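Local coordinates for protein monosaccharide-transporting ATPase (Actinobacillus succinogenes, PDB 5DTE) that binds D-allose and probably serves as the periplasmic solute-binding component of an ABC-type sugar transporter, at residues Gly157-Leu162 with Ile188-Ser193; Glu145-Ala150 with Phe182-Asp187; Asn218-Ala223 with Val244-Tyr249; Phe131-Val136 with Val295-Pro300. All blocks are in the same frame, centred on the assembly; numbering follows the deposited sequence.

Contact 1: Gly157-Leu162 with Ile188-Ser193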
# COMPACT_ATOMS: atom_id res chain seq x y z
N GLY A 157 -19.15 9.97 16.74
CA GLY A 157 -18.43 11.14 16.30
C GLY A 157 -18.60 11.40 14.82
O GLY A 157 -19.47 10.81 14.19
N ASN A 158 -17.78 12.29 14.28
CA ASN A 158 -17.78 12.52 12.83
C ASN A 158 -16.40 12.25 12.28
O ASN A 158 -15.42 12.79 12.79
CB ASN A 158 -18.24 13.94 12.48
CG ASN A 158 -19.58 14.29 13.08
OD1 ASN A 158 -20.62 13.84 12.59
ND2 ASN A 158 -19.58 15.11 14.14
N VAL A 159 -16.32 11.42 11.25
CA VAL A 159 -15.03 11.03 10.67
C VAL A 159 -14.79 11.64 9.30
O VAL A 159 -15.75 11.89 8.54
CB VAL A 159 -14.89 9.50 10.54
CG1 VAL A 159 -14.74 8.83 11.91
CG2 VAL A 159 -16.07 8.93 9.78
N ALA A 160 -13.52 11.86 8.98
CA ALA A 160 -13.12 12.32 7.65
C ALA A 160 -12.07 11.40 7.04
O ALA A 160 -11.07 11.11 7.67
CB ALA A 160 -12.59 13.72 7.73
N ILE A 161 -12.31 10.96 5.80
CA ILE A 161 -11.40 10.05 5.10
C ILE A 161 -10.41 10.75 4.16
O ILE A 161 -10.81 11.51 3.27
CB ILE A 161 -12.21 9.03 4.27
CG1 ILE A 161 -12.83 7.99 5.19
CG2 ILE A 161 -11.33 8.36 3.22
CD1 ILE A 161 -13.58 6.91 4.46
N LEU A 162 -9.11 10.50 4.35
CA LEU A 162 -8.11 10.95 3.37
C LEU A 162 -7.74 9.79 2.43
O LEU A 162 -7.36 8.71 2.88
CB LEU A 162 -6.85 11.52 4.05
CG LEU A 162 -6.88 12.82 4.86
CD1 LEU A 162 -5.71 12.85 5.83
CD2 LEU A 162 -6.88 14.10 4.01
N ILE A 188 -21.50 7.14 14.10
CA ILE A 188 -20.39 7.72 13.35
C ILE A 188 -20.83 8.00 11.92
O ILE A 188 -21.39 7.13 11.23
CB ILE A 188 -19.14 6.83 13.32
CG1 ILE A 188 -18.60 6.60 14.74
CG2 ILE A 188 -18.10 7.49 12.44
CD1 ILE A 188 -17.24 5.88 14.83
N LYS A 189 -20.59 9.24 11.51
CA LYS A 189 -20.89 9.69 10.17
C LYS A 189 -19.63 10.18 9.44
O LYS A 189 -18.89 11.04 9.94
CB LYS A 189 -21.92 10.82 10.20
CG LYS A 189 -22.25 11.34 8.82
CD LYS A 189 -23.36 12.36 8.83
CE LYS A 189 -24.00 12.46 7.46
NZ LYS A 189 -25.00 13.56 7.43
N ILE A 190 -19.40 9.61 8.26
CA ILE A 190 -18.41 10.15 7.33
C ILE A 190 -18.87 11.53 6.88
O ILE A 190 -19.87 11.65 6.19
CB ILE A 190 -18.22 9.22 6.11
CG1 ILE A 190 -17.54 7.91 6.53
CG2 ILE A 190 -17.40 9.90 5.02
CD1 ILE A 190 -18.48 6.76 6.66
N VAL A 191 -18.16 12.58 7.29
CA VAL A 191 -18.58 13.93 6.90
C VAL A 191 -17.63 14.58 5.91
O VAL A 191 -17.97 15.58 5.30
CB VAL A 191 -18.72 14.88 8.11
CG1 VAL A 191 -19.69 14.31 9.13
CG2 VAL A 191 -17.36 15.16 8.73
N ALA A 192 -16.45 14.02 5.74
CA ALA A 192 -15.54 14.56 4.74
C ALA A 192 -14.71 13.45 4.09
O ALA A 192 -14.19 12.56 4.76
CB ALA A 192 -14.65 15.61 5.38
N SER A 193 -14.62 13.50 2.77
CA SER A 193 -13.70 12.63 2.06
C SER A 193 -12.99 13.37 0.95
O SER A 193 -13.62 13.90 0.03
CB SER A 193 -14.41 11.42 1.49
OG SER A 193 -13.46 10.56 0.92

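Contact 2: Glu145-Ala150 with Phe182-Asp187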
# COMPACT_ATOMS: atom_id res chain seq x y z
N GLU A 145 -8.77 -1.28 10.07
CA GLU A 145 -8.19 -0.02 10.52
C GLU A 145 -9.26 0.98 10.91
O GLU A 145 -9.09 1.74 11.87
CB GLU A 145 -7.29 0.59 9.43
CG GLU A 145 -6.78 2.03 9.75
CD GLU A 145 -6.24 2.79 8.54
OE1 GLU A 145 -5.69 2.17 7.60
OE2 GLU A 145 -6.34 4.02 8.53
N ALA A 146 -10.35 1.02 10.16
CA ALA A 146 -11.43 1.95 10.50
C ALA A 146 -12.09 1.51 11.79
O ALA A 146 -12.37 2.31 12.68
CB ALA A 146 -12.45 2.01 9.37
N LYS A 147 -12.30 0.20 11.89
CA LYS A 147 -12.99 -0.40 13.01
C LYS A 147 -12.30 -0.07 14.31
O LYS A 147 -12.97 0.16 15.32
CB LYS A 147 -13.10 -1.91 12.83
CG LYS A 147 -14.23 -2.54 13.63
CD LYS A 147 -14.66 -3.87 13.05
CE LYS A 147 -15.70 -4.54 13.93
NZ LYS A 147 -16.60 -3.53 14.55
N ASN A 148 -10.98 -0.01 14.28
CA ASN A 148 -10.19 0.24 15.47
C ASN A 148 -10.33 1.69 15.94
O ASN A 148 -10.45 1.96 17.14
CB ASN A 148 -8.72 -0.09 15.19
CG ASN A 148 -7.86 -0.04 16.43
OD1 ASN A 148 -7.17 0.94 16.68
ND2 ASN A 148 -7.87 -1.13 17.21
N LEU A 149 -10.34 2.61 14.98
CA LEU A 149 -10.53 4.04 15.25
C LEU A 149 -11.97 4.36 15.66
O LEU A 149 -12.20 5.24 16.49
CB LEU A 149 -10.14 4.85 14.01
CG LEU A 149 -10.41 6.36 13.96
CD1 LEU A 149 -9.35 7.12 14.75
CD2 LEU A 149 -10.52 6.86 12.51
N ALA A 150 -12.93 3.66 15.06
CA ALA A 150 -14.34 3.82 15.42
C ALA A 150 -14.53 3.55 16.89
O ALA A 150 -15.10 4.36 17.61
CB ALA A 150 -15.22 2.89 14.60
N PHE A 182 -17.61 1.97 9.34
CA PHE A 182 -18.33 3.04 10.05
C PHE A 182 -19.82 2.82 9.89
O PHE A 182 -20.62 3.25 10.72
CB PHE A 182 -17.94 4.44 9.55
CG PHE A 182 -16.47 4.73 9.64
CD1 PHE A 182 -15.73 4.37 10.75
CD2 PHE A 182 -15.81 5.33 8.58
CE1 PHE A 182 -14.39 4.61 10.82
CE2 PHE A 182 -14.47 5.56 8.65
CZ PHE A 182 -13.76 5.20 9.77
N ALA A 183 -20.17 2.15 8.80
CA ALA A 183 -21.56 1.81 8.52
C ALA A 183 -22.13 0.95 9.65
O ALA A 183 -23.34 0.84 9.80
CB ALA A 183 -21.69 1.08 7.18
N GLU A 184 -21.25 0.37 10.46
CA GLU A 184 -21.64 -0.45 11.61
C GLU A 184 -21.85 0.40 12.86
O GLU A 184 -22.41 -0.06 13.87
CB GLU A 184 -20.60 -1.54 11.89
CG GLU A 184 -20.47 -2.56 10.77
CD GLU A 184 -19.50 -3.68 11.10
OE1 GLU A 184 -19.01 -3.72 12.25
OE2 GLU A 184 -19.23 -4.51 10.19
N TYR A 185 -21.40 1.65 12.79
CA TYR A 185 -21.55 2.58 13.90
C TYR A 185 -22.45 3.75 13.51
O TYR A 185 -21.95 4.78 13.04
CB TYR A 185 -20.18 3.09 14.36
CG TYR A 185 -19.28 1.98 14.84
CD1 TYR A 185 -19.17 1.67 16.19
CD2 TYR A 185 -18.54 1.21 13.93
CE1 TYR A 185 -18.36 0.65 16.64
CE2 TYR A 185 -17.73 0.18 14.37
CZ TYR A 185 -17.64 -0.09 15.72
OH TYR A 185 -16.84 -1.11 16.17
N PRO A 186 -23.78 3.58 13.68
CA PRO A 186 -24.79 4.58 13.30
C PRO A 186 -24.55 5.94 13.95
O PRO A 186 -25.13 6.93 13.49
CB PRO A 186 -26.10 3.97 13.81
CG PRO A 186 -25.87 2.51 13.73
CD PRO A 186 -24.42 2.34 14.14
N ASP A 187 -23.72 6.00 14.98
CA ASP A 187 -23.38 7.26 15.63
C ASP A 187 -22.07 7.82 15.10
O ASP A 187 -21.56 8.83 15.61
CB ASP A 187 -23.30 7.10 17.14
CG ASP A 187 -24.62 7.36 17.82
OD1 ASP A 187 -25.55 7.83 17.15
OD2 ASP A 187 -24.71 7.12 19.05

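Contact 3: Asn218-Ala223 with Val244-Tyr249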
# COMPACT_ATOMS: atom_id res chain seq x y z
N ASN A 218 -13.61 14.43 14.93
CA ASN A 218 -12.87 13.88 16.07
C ASN A 218 -12.04 12.65 15.70
O ASN A 218 -11.40 12.05 16.57
CB ASN A 218 -13.82 13.54 17.24
CG ASN A 218 -14.75 12.34 16.95
OD1 ASN A 218 -15.02 11.98 15.80
ND2 ASN A 218 -15.25 11.72 18.02
N GLY A 219 -12.06 12.29 14.42
CA GLY A 219 -11.37 11.11 13.92
C GLY A 219 -11.01 11.18 12.43
O GLY A 219 -11.84 11.55 11.60
N ILE A 220 -9.77 10.81 12.10
CA ILE A 220 -9.31 10.86 10.70
C ILE A 220 -8.75 9.54 10.18
O ILE A 220 -7.71 9.05 10.63
CB ILE A 220 -8.24 11.93 10.48
CG1 ILE A 220 -8.78 13.32 10.80
CG2 ILE A 220 -7.77 11.87 9.04
CD1 ILE A 220 -7.76 14.38 10.74
N PHE A 221 -9.44 8.98 9.20
CA PHE A 221 -9.00 7.78 8.55
C PHE A 221 -8.19 8.19 7.35
O PHE A 221 -8.70 8.87 6.47
CB PHE A 221 -10.19 6.93 8.14
CG PHE A 221 -9.82 5.70 7.37
CD1 PHE A 221 -9.57 4.52 8.02
CD2 PHE A 221 -9.73 5.73 5.99
CE1 PHE A 221 -9.23 3.38 7.31
CE2 PHE A 221 -9.39 4.60 5.28
CZ PHE A 221 -9.15 3.43 5.93
N ALA A 222 -6.92 7.78 7.34
CA ALA A 222 -6.02 8.01 6.20
C ALA A 222 -5.55 6.69 5.53
O ALA A 222 -5.02 5.80 6.20
CB ALA A 222 -4.83 8.83 6.63
N ALA A 223 -5.73 6.60 4.22
CA ALA A 223 -5.46 5.36 3.47
C ALA A 223 -3.97 5.00 3.22
O ALA A 223 -3.71 3.91 2.66
CB ALA A 223 -6.22 5.42 2.12
N VAL A 244 -8.64 14.78 18.21
CA VAL A 244 -8.94 14.05 16.98
C VAL A 244 -7.96 12.90 16.84
O VAL A 244 -6.74 13.09 16.89
CB VAL A 244 -8.89 14.95 15.71
CG1 VAL A 244 -9.26 14.14 14.48
CG2 VAL A 244 -9.80 16.16 15.83
N LEU A 245 -8.48 11.70 16.66
CA LEU A 245 -7.63 10.52 16.54
C LEU A 245 -7.47 10.12 15.07
O LEU A 245 -8.43 10.12 14.30
CB LEU A 245 -8.19 9.37 17.36
CG LEU A 245 -8.57 9.76 18.79
CD1 LEU A 245 -9.12 8.55 19.57
CD2 LEU A 245 -7.37 10.38 19.49
N VAL A 246 -6.25 9.77 14.70
CA VAL A 246 -5.89 9.51 13.32
C VAL A 246 -5.46 8.05 13.16
O VAL A 246 -4.80 7.50 14.04
CB VAL A 246 -4.77 10.51 12.88
CG1 VAL A 246 -4.29 10.28 11.44
CG2 VAL A 246 -5.25 11.95 13.08
N SER A 247 -5.88 7.41 12.07
CA SER A 247 -5.38 6.09 11.70
C SER A 247 -4.68 6.13 10.34
O SER A 247 -5.10 6.86 9.43
CB SER A 247 -6.52 5.06 11.69
OG SER A 247 -7.57 5.51 10.85
N GLY A 248 -3.62 5.34 10.20
CA GLY A 248 -2.87 5.28 8.96
C GLY A 248 -2.74 3.87 8.43
O GLY A 248 -3.38 2.94 8.93
N TYR A 249 -1.88 3.69 7.43
CA TYR A 249 -1.78 2.41 6.73
C TYR A 249 -0.43 2.25 6.05
O TYR A 249 -0.12 3.05 5.18
CB TYR A 249 -2.89 2.30 5.69
CG TYR A 249 -3.15 0.90 5.21
CD1 TYR A 249 -4.30 0.21 5.61
CD2 TYR A 249 -2.27 0.25 4.35
CE1 TYR A 249 -4.56 -1.08 5.18
CE2 TYR A 249 -2.52 -1.06 3.91
CZ TYR A 249 -3.67 -1.71 4.32
OH TYR A 249 -3.94 -2.99 3.89

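Contact 4: Phe131-Val136 with Val295-Pro300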
# COMPACT_ATOMS: atom_id res chain seq x y z
N PHE A 131 -1.66 -14.79 -14.37
CA PHE A 131 -0.68 -13.97 -13.66
C PHE A 131 -0.74 -14.22 -12.17
O PHE A 131 -1.75 -14.68 -11.65
CB PHE A 131 -0.90 -12.50 -13.96
CG PHE A 131 -2.04 -11.89 -13.19
CD1 PHE A 131 -1.80 -11.06 -12.10
CD2 PHE A 131 -3.35 -12.14 -13.56
CE1 PHE A 131 -2.86 -10.49 -11.39
CE2 PHE A 131 -4.40 -11.58 -12.85
CZ PHE A 131 -4.15 -10.75 -11.76
N ASN A 132 0.34 -13.91 -11.47
CA ASN A 132 0.46 -14.26 -10.06
C ASN A 132 0.70 -13.03 -9.20
O ASN A 132 1.66 -12.30 -9.43
CB ASN A 132 1.58 -15.27 -9.88
CG ASN A 132 1.48 -16.44 -10.85
OD1 ASN A 132 0.80 -17.44 -10.57
ND2 ASN A 132 2.14 -16.33 -12.00
N TYR A 133 -0.16 -12.80 -8.20
CA TYR A 133 -0.07 -11.62 -7.33
C TYR A 133 0.45 -11.97 -5.94
O TYR A 133 0.32 -13.10 -5.47
CB TYR A 133 -1.44 -10.92 -7.22
CG TYR A 133 -1.62 -9.78 -6.19
CD1 TYR A 133 -1.14 -8.49 -6.42
CD2 TYR A 133 -2.34 -10.00 -5.00
CE1 TYR A 133 -1.34 -7.46 -5.49
CE2 TYR A 133 -2.54 -8.99 -4.08
CZ TYR A 133 -2.05 -7.71 -4.32
OH TYR A 133 -2.27 -6.71 -3.36
N VAL A 134 1.07 -10.98 -5.30
CA VAL A 134 1.44 -11.04 -3.89
C VAL A 134 1.15 -9.69 -3.24
O VAL A 134 1.68 -8.67 -3.70
CB VAL A 134 2.93 -11.38 -3.69
CG1 VAL A 134 3.34 -11.22 -2.22
CG2 VAL A 134 3.23 -12.77 -4.19
N GLY A 135 0.31 -9.67 -2.19
CA GLY A 135 0.04 -8.43 -1.46
C GLY A 135 -0.65 -8.56 -0.12
O GLY A 135 -0.22 -9.32 0.74
N VAL A 136 -1.71 -7.76 0.06
CA VAL A 136 -2.64 -7.88 1.18
C VAL A 136 -4.08 -7.57 0.72
O VAL A 136 -4.29 -7.00 -0.34
CB VAL A 136 -2.30 -6.94 2.39
CG1 VAL A 136 -1.15 -7.49 3.20
CG2 VAL A 136 -2.04 -5.50 1.94
N VAL A 295 -2.79 -16.02 -6.05
CA VAL A 295 -2.85 -14.92 -5.09
C VAL A 295 -2.22 -15.31 -3.75
O VAL A 295 -2.41 -16.41 -3.28
CB VAL A 295 -4.29 -14.46 -4.83
CG1 VAL A 295 -4.30 -13.15 -4.02
CG2 VAL A 295 -5.03 -14.30 -6.13
N TYR A 296 -1.47 -14.40 -3.15
CA TYR A 296 -0.94 -14.63 -1.81
C TYR A 296 -1.07 -13.31 -1.05
O TYR A 296 -0.48 -12.28 -1.42
CB TYR A 296 0.52 -15.16 -1.86
CG TYR A 296 1.24 -15.27 -0.53
CD1 TYR A 296 1.47 -16.51 0.07
CD2 TYR A 296 1.72 -14.13 0.12
CE1 TYR A 296 2.13 -16.61 1.30
CE2 TYR A 296 2.37 -14.21 1.34
CZ TYR A 296 2.59 -15.45 1.92
OH TYR A 296 3.26 -15.48 3.12
N TYR A 297 -1.89 -13.37 -0.01
CA TYR A 297 -2.15 -12.28 0.91
C TYR A 297 -1.40 -12.50 2.22
O TYR A 297 -1.75 -13.40 2.98
CB TYR A 297 -3.65 -12.17 1.22
CG TYR A 297 -4.54 -11.57 0.16
CD1 TYR A 297 -4.14 -10.47 -0.58
CD2 TYR A 297 -5.80 -12.11 -0.09
CE1 TYR A 297 -4.97 -9.92 -1.55
CE2 TYR A 297 -6.64 -11.58 -1.06
CZ TYR A 297 -6.21 -10.48 -1.79
OH TYR A 297 -7.03 -9.92 -2.75
N VAL A 298 -0.38 -11.68 2.47
CA VAL A 298 0.27 -11.62 3.78
C VAL A 298 -0.79 -11.20 4.80
O VAL A 298 -1.76 -10.52 4.43
CB VAL A 298 1.48 -10.64 3.77
CG1 VAL A 298 1.63 -9.90 5.07
CG2 VAL A 298 2.75 -11.39 3.47
N ASP A 299 -0.65 -11.63 6.05
CA ASP A 299 -1.62 -11.25 7.08
C ASP A 299 -1.17 -10.02 7.88
O ASP A 299 -0.24 -10.10 8.68
CB ASP A 299 -1.90 -12.43 8.00
CG ASP A 299 -2.66 -13.54 7.29
OD1 ASP A 299 -3.56 -13.21 6.49
OD2 ASP A 299 -2.34 -14.73 7.51
N PRO A 300 -1.84 -8.89 7.66
CA PRO A 300 -1.47 -7.59 8.22
C PRO A 300 -1.58 -7.56 9.74
O PRO A 300 -2.31 -8.37 10.30
CB PRO A 300 -2.47 -6.63 7.59
CG PRO A 300 -3.67 -7.49 7.33
CD PRO A 300 -3.12 -8.81 6.92

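Contact 1: Gly157-Leu162 with Ile188-Ser193
Strands 157-162 and 188-193 run parallel, 23° between their short axes, joined by four backbone hydrogen bonds, the first between G157 and K189, the last between I161 and A192. K189 N to G157 O is the long one at 3.3 Å. V159 is bonded through both backbone groups, its N to K189 O (2.9 Å) and its O to V191 N (2.8 Å). A beta bulge follows: V159 pairs with I190 but A160 with A192, V191 being the extra residue, and I161 N regains the ladder at A192 O (2.7 Å). On the V159 face, V159 CG2 meets I188 CG2 at 3.6 Å and I190 CG1 at 3.7 Å; the V159 and I188 side chains cross at about a right angle. Chi1 of -70° puts both V159 methyls against I188 CG2. On the other face A160 CB touches A192 CB (3.7 Å), and N158 sets OD1 against V191 CG1 (3.6 Å) while its ND2 hydrogen-bonds N216 O. L179 and F182 of helix 169-182, the link of this beta-alpha-beta crossover, pack on the V159 face; I210 of helix 200-213 lies on A160 and A192. Strand 188-195 is one edge of the sheet, and strand 219-222 flanks 157-163 on its other side.

Contact 2: Glu145-Ala150 with Phe182-Asp187
A150 CB sits over one face of the Y185 ring, 3.8 Å from its centroid and 17° off the normal, a CH-pi contact. A150 CB also lies at the edge of the F182 ring, near its plane, 4.2 Å from F182 CD1, so it fills the angle between two aromatics. One helical turn earlier, A146 CB approaches F182 obliquely, 3.5 Å from CZ. Polar contacts lie on the outer side: K147, extended until a bend at chi4 (35°), brings NZ to Y185 OH at 2.9 Å in a weak hydrogen bond and to E184 OE1 at 3.3 Å in a weakly bonded salt bridge. The aromatics and the glutamate are set by a type I turn from F182 to Y185, closed by Y185 N to F182 O at 2.7 Å, just where helix 169-182 ends. Second-shell partners come from helix 138-152: Y143 OH hydrogen-bonds E184 OE2, and E151 OE1 hydrogen-bonds Y185 OH. A178 and A181 of helix 169-182 pack on A146. Thus the A146 and A150 methyls pack directly on two rings, beside a polar group in which the phenol oxygen lies between the K147 ammonium, weakly bonded, and the E151 carboxylate, which may polarise it; E184, with K147 at OE1 and the Y143 hydroxyl at OE2, probably stays ionised.

Contact 3: Asn218-Ala223 with Val244-Tyr249
N218 O and L245 N open a ladder of four backbone hydrogen bonds between parallel strands whose short axes lie 12° apart. L245 N to N218 O is 2.9 Å. The next three are I220 N to L245 O (2.7 Å), S247 N to I220 O (2.8 Å) and A222 N to S247 O (2.9 Å), I220 thus giving and taking one each. Apolar contacts gather on the I220 face. I220 CG1 meets V244 CG1 at 3.8 Å, the two side chains lying askew, and I220 CB faces V246 CG2. V244 carries CG1 anti to its own amide N (chi1 -178°), a setting that lays this methyl against the backbone of N218 and G219. A228, V232 and V235 of helix 225-237 cover this face, completing a beta-alpha-beta unit of the Rossmann-like lobe common to sugar-binding periplasmic proteins; strand 245-247 is an edge strand of its sheet. Polar side-chain contacts belong to the opposite face. S247 OG lies obliquely to the F221 ring, 3.6 Å from F221 CD1, and is hydrogen-bonded to E145 OE2 of helix 138-152. Beyond the strands the sugar pocket begins: A223 and Y249 precede its residues N224 and D250. Y249 CB comes within 3.5 Å of A223 O, a carbonyl that also takes a hydrogen bond from NH1 of the pocket residue R174, while the tyrosine ring leads away toward N138 and E145, its side chain about 5 Å from the bound allose.

Contact 4: Phe131-Val136 with Val295-Pro300
Y133 and V295 touch on one face of a parallel pair, strand 132-135 and the weakly bonded strand 295-297, whose short axes differ by only 4°. From CB, the Y133 side chain leaves with CG anti to the amide N (chi1 171°), which carries the ring along the strand, with G135 N over one face near its rim. Y133 CD2 meets V295 CG1 at 3.8 Å, near the plane of the ring. Next along this edge, Y133 CE2 meets Y297 CE1 at 3.6 Å; the two tyrosine side chains cross at about a right angle, and V295 CG1 lies over the centre of the Y297 ring. At the tip, Y133 OH hydrogen-bonds D116 O, holding the ring's far end to the loop after strand 112-115. Across the pair the other face is simpler: V134 and Y296 lie side by side, V134 CG1 to Y296 CD2 at 4.1 Å, both packed on I278 of helix 272-287. The backbone ladder tightens toward the pocket. Y296 N to Y133 O is weak (3.2 Å, bent to 130°), whereas G135 N to Y296 O (2.8 Å) and V298 N to G135 O (2.9 Å) are well formed. Past the strands, V136 CG1 packs on V298 and the ring of P300, with Q270, a pocket residue, touching V136, whose side chain is about 6 Å from the bound allose. Strand 295-297, late in the sequence, thus forms one edge of the sheet of the N-terminal lobe, as expected of the two-lobed periplasmic sugar-binding fold, in which the chain passes repeatedly between lobes beside the sugar cleft.

From the N terminus, strand 132-135 opens contact 4, which closes only at 295-300 and so encloses the other three. Helix 138-152 then opens contact 2 and strand 157-163 opens contact 1; contact 2 closes first, at 182-187, and contact 1 directly after it, at 188-193, so the two cross. Contact 3 follows in series, from 218 to 249. Contacts 1 and 3 are the two outer strand pairs of one four-stranded sheet, meeting where strands 157-163 and 219-222 are neighbours; contact 2 ties helix 138-152 to the turn that ends helix 169-182, next to that sheet. Contact 4 belongs to the six-stranded sheet; Y249 against V136 joins it to contact 3 near the sugar.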